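Local coordinates for protein ectoine hydroxylase (Sphingopyxis alaskensis, PDB 4MHR) that catalyses the iron(II)- and 2-oxoglutarate-dependent hydroxylation of L-ectoine to 5-hydroxyectoine, a compatible solute that protects cells against osmotic stress, at residues R98-H104 with Q135-Y140; V131-Q135 with F291-R295; D64-L69 with R305-V309. All blocks are in the same frame, centred on the assembly; numbering follows the deposited sequence.

How the contacts relate
Of the contact segments, 64-69 on helix 63-78 comes first from the N terminus and packs against 305-309, the last modelled residues; contact 3 therefore closes a loop of 235 residues that encloses both other contacts. Strand 97-101 follows, and contact 1 closes after a largely helical excursion, when strand 131-141 pairs with it in the large antiparallel sheet of the cupin core. Contact 2 starts from the same strand and returns only with 291-295, so contacts 1 and 2 cross along the chain. They share Q135 and touch through the E102-R294 salt bridge, their centres about 12 Å apart. Contact 3 stays separate, its centre about 19 Å from that of contact 1.

Contact 1 (R98-H104 with Q135-Y140); sequences RSIFEIH and QSRLNY
S99, F101 and R137 meet on one face of an antiparallel strand pair. S99 and F101 lie opposite N139 and R137 as non-hydrogen-bonded pairs. Between them, I100 and L138 form the hydrogen-bonded pair, I100 N to L138 O and L138 N to I100 O, each 2.8 Å. The R137 chain leaves extended at chi2 and bends at chi3 (68°), which brings its guanidinium to F101: F101 CZ lies over the centre of one guanidinium face, 3.6 Å from R137 CZ, though the planes are 42° apart. The edge of the same guanidinium serves S99, where R137 NH2 donates to S99 OG at 2.8 Å, nearly in plane. Where strand 98-101 gives way to the helix, S136 OG, set between backbone N and carbonyl carbon (chi1 68°), meets the ring edge of H104, 2.7 Å from H104 ND1; either atom may donate. On the other face, I103 CG2 packs 3.7 Å from L138 CB, while L77 of helix 63-78 touches I100 and L138. Q135, which binds L-ectoine and whose NE2 bonds to L292 O, sets its CD at the edge of the F101 ring. Chemically, R137 is thus fixed twice, by packing over its face and a bond at its edge, beside a substrate-binding residue.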
# COMPACT_ATOMS: atom_id res chain seq x y z
N ARG A 98 4.01 10.49 -12.93
CA ARG A 98 4.59 9.50 -12.03
C ARG A 98 3.52 8.69 -11.24
O ARG A 98 3.66 7.47 -11.13
CB ARG A 98 5.59 10.11 -11.10
CG ARG A 98 6.87 10.60 -11.81
CD ARG A 98 7.82 9.49 -12.32
NE ARG A 98 8.81 10.02 -13.28
CZ ARG A 98 8.63 10.01 -14.61
NH1 ARG A 98 7.52 9.54 -15.12
NH2 ARG A 98 9.54 10.52 -15.42
N SER A 99 2.49 9.38 -10.73
CA SER A 99 1.30 8.76 -10.08
C SER A 99 -0.05 9.41 -10.46
O SER A 99 -0.15 10.64 -10.60
CB SER A 99 1.36 8.85 -8.56
OG SER A 99 2.57 8.38 -8.06
N ILE A 100 -1.05 8.55 -10.57
CA ILE A 100 -2.47 8.91 -10.64
C ILE A 100 -3.23 8.35 -9.40
O ILE A 100 -3.30 7.12 -9.21
CB ILE A 100 -3.10 8.35 -11.89
CG1 ILE A 100 -2.35 8.75 -13.18
CG2 ILE A 100 -4.56 8.81 -12.03
CD1 ILE A 100 -2.79 7.94 -14.41
N PHE A 101 -3.69 9.25 -8.53
CA PHE A 101 -4.48 8.91 -7.31
C PHE A 101 -5.93 8.69 -7.68
O PHE A 101 -6.36 9.11 -8.76
CB PHE A 101 -4.37 10.02 -6.27
CG PHE A 101 -3.06 10.04 -5.53
CD1 PHE A 101 -2.90 9.29 -4.37
CD2 PHE A 101 -1.97 10.77 -6.00
CE1 PHE A 101 -1.71 9.30 -3.68
CE2 PHE A 101 -0.76 10.76 -5.31
CZ PHE A 101 -0.63 10.04 -4.14
N GLU A 102 -6.66 7.98 -6.84
CA GLU A 102 -8.09 7.73 -7.04
C GLU A 102 -8.38 6.92 -8.27
O GLU A 102 -9.47 7.03 -8.91
CB GLU A 102 -8.87 9.07 -7.07
CG GLU A 102 -8.94 9.77 -5.74
CD GLU A 102 -9.91 9.00 -4.83
OE1 GLU A 102 -11.12 8.96 -5.17
OE2 GLU A 102 -9.48 8.37 -3.83
N ILE A 103 -7.46 6.04 -8.63
CA ILE A 103 -7.74 5.21 -9.80
C ILE A 103 -8.94 4.30 -9.66
O ILE A 103 -9.56 3.91 -10.66
CB ILE A 103 -6.60 4.31 -10.25
CG1 ILE A 103 -6.02 3.48 -9.10
CG2 ILE A 103 -5.54 5.11 -10.93
CD1 ILE A 103 -5.03 2.44 -9.60
N HIS A 104 -9.24 3.92 -8.44
CA HIS A 104 -10.37 3.06 -8.21
C HIS A 104 -11.67 3.82 -8.49
O HIS A 104 -12.68 3.20 -8.74
CB HIS A 104 -10.34 2.52 -6.77
CG HIS A 104 -10.69 3.55 -5.75
ND1 HIS A 104 -9.86 4.61 -5.44
CD2 HIS A 104 -11.80 3.73 -5.00
CE1 HIS A 104 -10.43 5.36 -4.52
NE2 HIS A 104 -11.60 4.84 -4.23
N GLN A 135 -7.40 4.88 -0.24
CA GLN A 135 -6.57 5.59 -1.21
C GLN A 135 -6.23 4.58 -2.24
O GLN A 135 -6.06 3.40 -1.91
CB GLN A 135 -5.27 6.03 -0.55
CG GLN A 135 -4.29 6.71 -1.50
CD GLN A 135 -2.96 6.92 -0.82
OE1 GLN A 135 -1.99 6.14 -1.01
NE2 GLN A 135 -2.90 7.94 0.01
N SER A 136 -6.04 5.01 -3.48
CA SER A 136 -5.49 4.18 -4.55
C SER A 136 -4.54 4.99 -5.42
O SER A 136 -4.62 6.24 -5.46
CB SER A 136 -6.58 3.58 -5.40
OG SER A 136 -7.30 4.53 -6.18
N ARG A 137 -3.61 4.31 -6.10
CA ARG A 137 -2.68 5.06 -6.98
C ARG A 137 -2.20 4.13 -8.03
O ARG A 137 -1.89 2.98 -7.70
CB ARG A 137 -1.36 5.50 -6.35
CG ARG A 137 -1.32 6.10 -5.02
CD ARG A 137 0.08 5.93 -4.41
NE ARG A 137 1.08 6.72 -5.10
CZ ARG A 137 1.95 7.55 -4.51
NH1 ARG A 137 1.98 7.72 -3.19
NH2 ARG A 137 2.81 8.21 -5.28
N LEU A 138 -2.06 4.65 -9.24
CA LEU A 138 -1.33 4.00 -10.32
C LEU A 138 0.01 4.70 -10.39
O LEU A 138 0.11 5.96 -10.52
CB LEU A 138 -2.08 4.00 -11.62
CG LEU A 138 -1.26 3.55 -12.86
CD1 LEU A 138 -0.68 2.17 -12.77
CD2 LEU A 138 -2.06 3.70 -14.13
N ASN A 139 1.05 3.91 -10.20
CA ASN A 139 2.43 4.40 -10.17
C ASN A 139 3.25 3.92 -11.36
O ASN A 139 3.15 2.75 -11.75
CB ASN A 139 3.13 3.92 -8.94
CG ASN A 139 2.46 4.37 -7.68
OD1 ASN A 139 2.10 3.57 -6.78
ND2 ASN A 139 2.27 5.67 -7.59
N TYR A 140 4.09 4.82 -11.86
CA TYR A 140 5.05 4.55 -12.94
C TYR A 140 6.37 5.18 -12.61
O TYR A 140 6.46 6.40 -12.35
CB TYR A 140 4.58 5.13 -14.21
CG TYR A 140 5.55 4.93 -15.34
CD1 TYR A 140 6.47 5.95 -15.71
CD2 TYR A 140 5.55 3.75 -16.02
CE1 TYR A 140 7.34 5.74 -16.75
CE2 TYR A 140 6.43 3.54 -17.05
CZ TYR A 140 7.29 4.52 -17.42
OH TYR A 140 8.11 4.25 -18.46
O HOH W 1 -6.87 7.78 -3.63

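Contact 2 (V131-Q135 with F291-R295); sequences VYIHQ and FLARR
Q135 and H134 receive the segment 291-295 where strand 131-141 turns a corner. F291, first of the segment, has its CB directed away from the strand, and it makes only a marginal approach, through its carbonyl O to Q135 CG. L292 follows with its CB also directed away and its CD2 packed on F101, but its carbonyl oxygen takes the Q135 amide: Q135 NE2 donates to L292 O at 2.6 Å, with an N-H...O angle of 164°. The donor lies in the carbonyl plane on a lone pair, and the oxygen in turn lies close to the amide plane. CG of Q135 is anti to the backbone N (chi1 177°) and the chain beyond it is extended, which carries the amide out to this carbonyl.

A293 comes next and packs on the H134 imidazole, with its CA over one ring face and its CB 3.7 Å from H134 CE1. R294 then turns its backbone N back to the strand and donates to H134 O at 3.1 Å. Its CB lies at the edge of the Y132 ring. Bends at chi2 and chi3 lead the guanidinium away to a salt bridge with E102, while R294 NE donates a hydrogen bond to a water, 2.5 Å away, that also donates to I133 O. A second water donates to R294 O and lies 2.8 Å from H134 ND1, in the imidazole plane, with Y132 OH as a further neighbour; Y132 OH is also hydrogen-bonded to N272. H134 meets W158, important for ectoine stabilization, edge-to-face. This bonding is consistent with the late loop holding the rotation of the Q135 amide, an ectoine-binding group, through one of its N-H groups, while waters bridge I133 O, H134 ND1 and Y132 OH to R294.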
# COMPACT_ATOMS: atom_id res chain seq x y z
N VAL A 131 -14.72 -3.58 4.27
CA VAL A 131 -13.60 -2.66 3.94
C VAL A 131 -14.00 -1.63 2.89
O VAL A 131 -14.97 -1.82 2.17
CB VAL A 131 -12.40 -3.44 3.37
CG1 VAL A 131 -11.81 -4.32 4.41
CG2 VAL A 131 -12.81 -4.29 2.19
N TYR A 132 -13.23 -0.57 2.79
CA TYR A 132 -13.42 0.39 1.72
C TYR A 132 -12.03 0.86 1.31
O TYR A 132 -11.00 0.53 1.97
CB TYR A 132 -14.33 1.54 2.21
CG TYR A 132 -13.63 2.47 3.17
CD1 TYR A 132 -13.47 2.13 4.51
CD2 TYR A 132 -13.07 3.62 2.74
CE1 TYR A 132 -12.82 2.96 5.35
CE2 TYR A 132 -12.38 4.47 3.61
CZ TYR A 132 -12.27 4.13 4.90
OH TYR A 132 -11.59 4.90 5.82
N ILE A 133 -11.98 1.54 0.17
CA ILE A 133 -10.73 2.06 -0.41
C ILE A 133 -10.36 3.37 0.22
O ILE A 133 -11.04 4.33 0.01
CB ILE A 133 -10.77 2.18 -1.95
CG1 ILE A 133 -11.10 0.82 -2.56
CG2 ILE A 133 -9.41 2.69 -2.47
CD1 ILE A 133 -10.13 -0.29 -2.20
N HIS A 134 -9.32 3.38 1.07
CA HIS A 134 -8.85 4.63 1.71
C HIS A 134 -8.12 5.51 0.66
O HIS A 134 -8.16 6.72 0.70
CB HIS A 134 -7.94 4.28 2.90
CG HIS A 134 -7.07 5.41 3.39
ND1 HIS A 134 -7.53 6.42 4.21
CD2 HIS A 134 -5.74 5.62 3.23
CE1 HIS A 134 -6.52 7.21 4.53
NE2 HIS A 134 -5.42 6.75 3.95
N GLN A 135 -7.40 4.88 -0.24
CA GLN A 135 -6.57 5.59 -1.21
C GLN A 135 -6.23 4.58 -2.24
O GLN A 135 -6.06 3.40 -1.91
CB GLN A 135 -5.27 6.03 -0.55
CG GLN A 135 -4.29 6.71 -1.50
CD GLN A 135 -2.96 6.92 -0.82
OE1 GLN A 135 -1.99 6.14 -1.01
NE2 GLN A 135 -2.90 7.94 0.01
N PHE A 291 -7.92 13.67 -2.44
CA PHE A 291 -7.52 12.47 -3.20
C PHE A 291 -6.44 11.58 -2.49
O PHE A 291 -6.15 10.44 -2.93
CB PHE A 291 -7.06 12.89 -4.64
CG PHE A 291 -5.92 13.90 -4.68
CD1 PHE A 291 -6.18 15.29 -4.63
CD2 PHE A 291 -4.59 13.48 -4.76
CE1 PHE A 291 -5.13 16.22 -4.64
CE2 PHE A 291 -3.54 14.41 -4.80
CZ PHE A 291 -3.81 15.78 -4.74
N LEU A 292 -5.86 12.11 -1.40
CA LEU A 292 -4.85 11.35 -0.63
C LEU A 292 -5.52 10.41 0.37
O LEU A 292 -4.92 9.43 0.77
CB LEU A 292 -3.86 12.30 0.09
CG LEU A 292 -3.12 13.20 -0.92
CD1 LEU A 292 -2.13 14.16 -0.24
CD2 LEU A 292 -2.42 12.40 -2.02
N ALA A 293 -6.77 10.72 0.74
CA ALA A 293 -7.43 10.08 1.87
C ALA A 293 -8.93 10.32 1.83
O ALA A 293 -9.37 11.48 1.87
CB ALA A 293 -6.85 10.62 3.16
N ARG A 294 -9.71 9.23 1.75
CA ARG A 294 -11.18 9.35 1.73
C ARG A 294 -11.75 9.67 3.13
O ARG A 294 -11.73 8.80 4.04
CB ARG A 294 -11.84 8.08 1.17
CG ARG A 294 -13.34 8.27 0.91
CD ARG A 294 -13.59 9.09 -0.35
NE ARG A 294 -13.16 8.37 -1.55
CZ ARG A 294 -13.36 8.76 -2.81
NH1 ARG A 294 -13.97 9.91 -3.09
NH2 ARG A 294 -12.93 7.99 -3.79
N ARG A 295 -12.28 10.89 3.29
CA ARG A 295 -12.71 11.42 4.60
C ARG A 295 -14.19 11.19 4.89
O ARG A 295 -14.89 10.56 4.09
CB ARG A 295 -12.38 12.92 4.72
CG ARG A 295 -13.12 13.83 3.74
CD ARG A 295 -13.14 15.30 4.21
NE ARG A 295 -13.57 16.24 3.16
CZ ARG A 295 -14.83 16.39 2.73
NH1 ARG A 295 -15.82 15.66 3.22
NH2 ARG A 295 -15.09 17.29 1.77
O HOH W 2 -10.31 6.50 4.42
O HOH W 3 -13.19 7.89 6.45
O HOH W 4 -13.01 5.91 -1.00

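Contact 3 (D64-L69 with R305-V309); sequences DEVAFL and RGPLV
L308 is the main bump of the C-terminal tail, lodged against helix 63-78 between the side chains of E65 and L69. Its CD1 meets L69 CD2 at 3.7 Å, crossing that side chain at about a right angle, while its CG rests 3.6 Å from E65 OE2. V309 forms the next bump: its CB sits over the centre of one face of the F68 ring, 4.1 Å from the centroid and 11° off the normal, a CH-pi contact. With CG anti to the backbone N (chi1 178°), the F68 ring extends to where V309 can cover that face. P307 adds a smaller prominence, its CB 3.7 Å from E65 OE2, and G306 before it has backbone angles that a side chain would not tolerate. One polar bond crosses: L308 N donates to E65 OE2 at 2.7 Å and 157°, using the oxygen's anti lone pair. R118 of helix 117-127 forms a salt bridge with the same oxygen, and S62 N donates to E65 OE1. Replacing E65 by an alanine would take away the carboxylate and is likely to leave L308 N and the R118 charge without their acceptor. A single carboxylate thus ties together a helix start, a neighbouring helix and the tail, while V309 and L308 supply apolar contact at this partly buried edge, away from the annotated sites.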
# COMPACT_ATOMS: atom_id res chain seq x y z
N ASP A 64 -4.32 -13.59 -19.48
CA ASP A 64 -5.24 -12.65 -20.17
C ASP A 64 -5.62 -11.49 -19.23
O ASP A 64 -5.62 -10.36 -19.61
CB ASP A 64 -6.52 -13.38 -20.62
CG ASP A 64 -6.31 -14.29 -21.86
OD1 ASP A 64 -5.29 -14.17 -22.55
OD2 ASP A 64 -7.17 -15.15 -22.12
N GLU A 65 -5.95 -11.82 -17.98
CA GLU A 65 -6.27 -10.75 -16.95
C GLU A 65 -5.14 -9.76 -16.73
O GLU A 65 -5.37 -8.54 -16.73
CB GLU A 65 -6.66 -11.40 -15.62
CG GLU A 65 -8.10 -11.89 -15.64
CD GLU A 65 -8.49 -12.64 -14.40
OE1 GLU A 65 -7.67 -13.43 -13.92
OE2 GLU A 65 -9.62 -12.47 -13.92
N VAL A 66 -3.92 -10.29 -16.61
CA VAL A 66 -2.70 -9.45 -16.45
C VAL A 66 -2.49 -8.54 -17.65
O VAL A 66 -2.25 -7.35 -17.48
CB VAL A 66 -1.43 -10.32 -16.16
CG1 VAL A 66 -0.13 -9.51 -16.19
CG2 VAL A 66 -1.54 -11.03 -14.83
N ALA A 67 -2.54 -9.10 -18.86
CA ALA A 67 -2.35 -8.29 -20.10
C ALA A 67 -3.41 -7.18 -20.17
O ALA A 67 -3.15 -6.02 -20.48
CB ALA A 67 -2.39 -9.20 -21.35
N PHE A 68 -4.62 -7.51 -19.76
CA PHE A 68 -5.69 -6.53 -19.72
C PHE A 68 -5.48 -5.43 -18.71
O PHE A 68 -5.80 -4.26 -18.99
CB PHE A 68 -6.96 -7.28 -19.34
CG PHE A 68 -8.19 -6.41 -19.20
CD1 PHE A 68 -8.76 -5.80 -20.32
CD2 PHE A 68 -8.89 -6.36 -18.00
CE1 PHE A 68 -9.95 -5.07 -20.22
CE2 PHE A 68 -10.10 -5.65 -17.89
CZ PHE A 68 -10.62 -5.00 -19.01
N LEU A 69 -5.01 -5.77 -17.51
CA LEU A 69 -4.66 -4.72 -16.54
C LEU A 69 -3.50 -3.88 -17.07
O LEU A 69 -3.48 -2.67 -16.88
CB LEU A 69 -4.25 -5.33 -15.19
CG LEU A 69 -5.34 -6.13 -14.42
CD1 LEU A 69 -4.67 -6.77 -13.22
CD2 LEU A 69 -6.46 -5.18 -14.01
N ARG A 305 -17.05 -11.32 -8.06
CA ARG A 305 -16.45 -12.62 -8.29
C ARG A 305 -16.45 -12.83 -9.82
O ARG A 305 -17.23 -12.21 -10.53
CB ARG A 305 -17.22 -13.68 -7.51
CG ARG A 305 -17.08 -13.50 -6.00
CD ARG A 305 -18.13 -14.16 -5.10
NE ARG A 305 -18.14 -13.54 -3.76
CZ ARG A 305 -17.19 -13.69 -2.82
NH1 ARG A 305 -16.14 -14.46 -3.04
NH2 ARG A 305 -17.28 -13.06 -1.64
N GLY A 306 -15.48 -13.58 -10.33
CA GLY A 306 -15.32 -13.85 -11.73
C GLY A 306 -14.11 -13.20 -12.37
O GLY A 306 -13.47 -12.33 -11.75
N PRO A 307 -13.81 -13.58 -13.63
CA PRO A 307 -12.62 -13.06 -14.31
C PRO A 307 -12.78 -11.58 -14.58
O PRO A 307 -13.91 -11.06 -14.57
CB PRO A 307 -12.57 -13.87 -15.61
CG PRO A 307 -13.70 -14.87 -15.54
CD PRO A 307 -14.68 -14.31 -14.56
N LEU A 308 -11.66 -10.90 -14.72
CA LEU A 308 -11.70 -9.48 -15.04
C LEU A 308 -12.04 -9.31 -16.53
O LEU A 308 -12.38 -8.24 -16.94
CB LEU A 308 -10.35 -8.83 -14.79
CG LEU A 308 -9.84 -8.87 -13.36
CD1 LEU A 308 -8.49 -8.21 -13.33
CD2 LEU A 308 -10.83 -8.13 -12.48
N VAL A 309 -11.90 -10.35 -17.33
CA VAL A 309 -12.18 -10.24 -18.76
C VAL A 309 -12.28 -11.64 -19.37
O VAL A 309 -11.74 -12.60 -18.80
CB VAL A 309 -11.06 -9.44 -19.47
CG1 VAL A 309 -9.75 -10.23 -19.50
CG2 VAL A 309 -11.51 -9.00 -20.87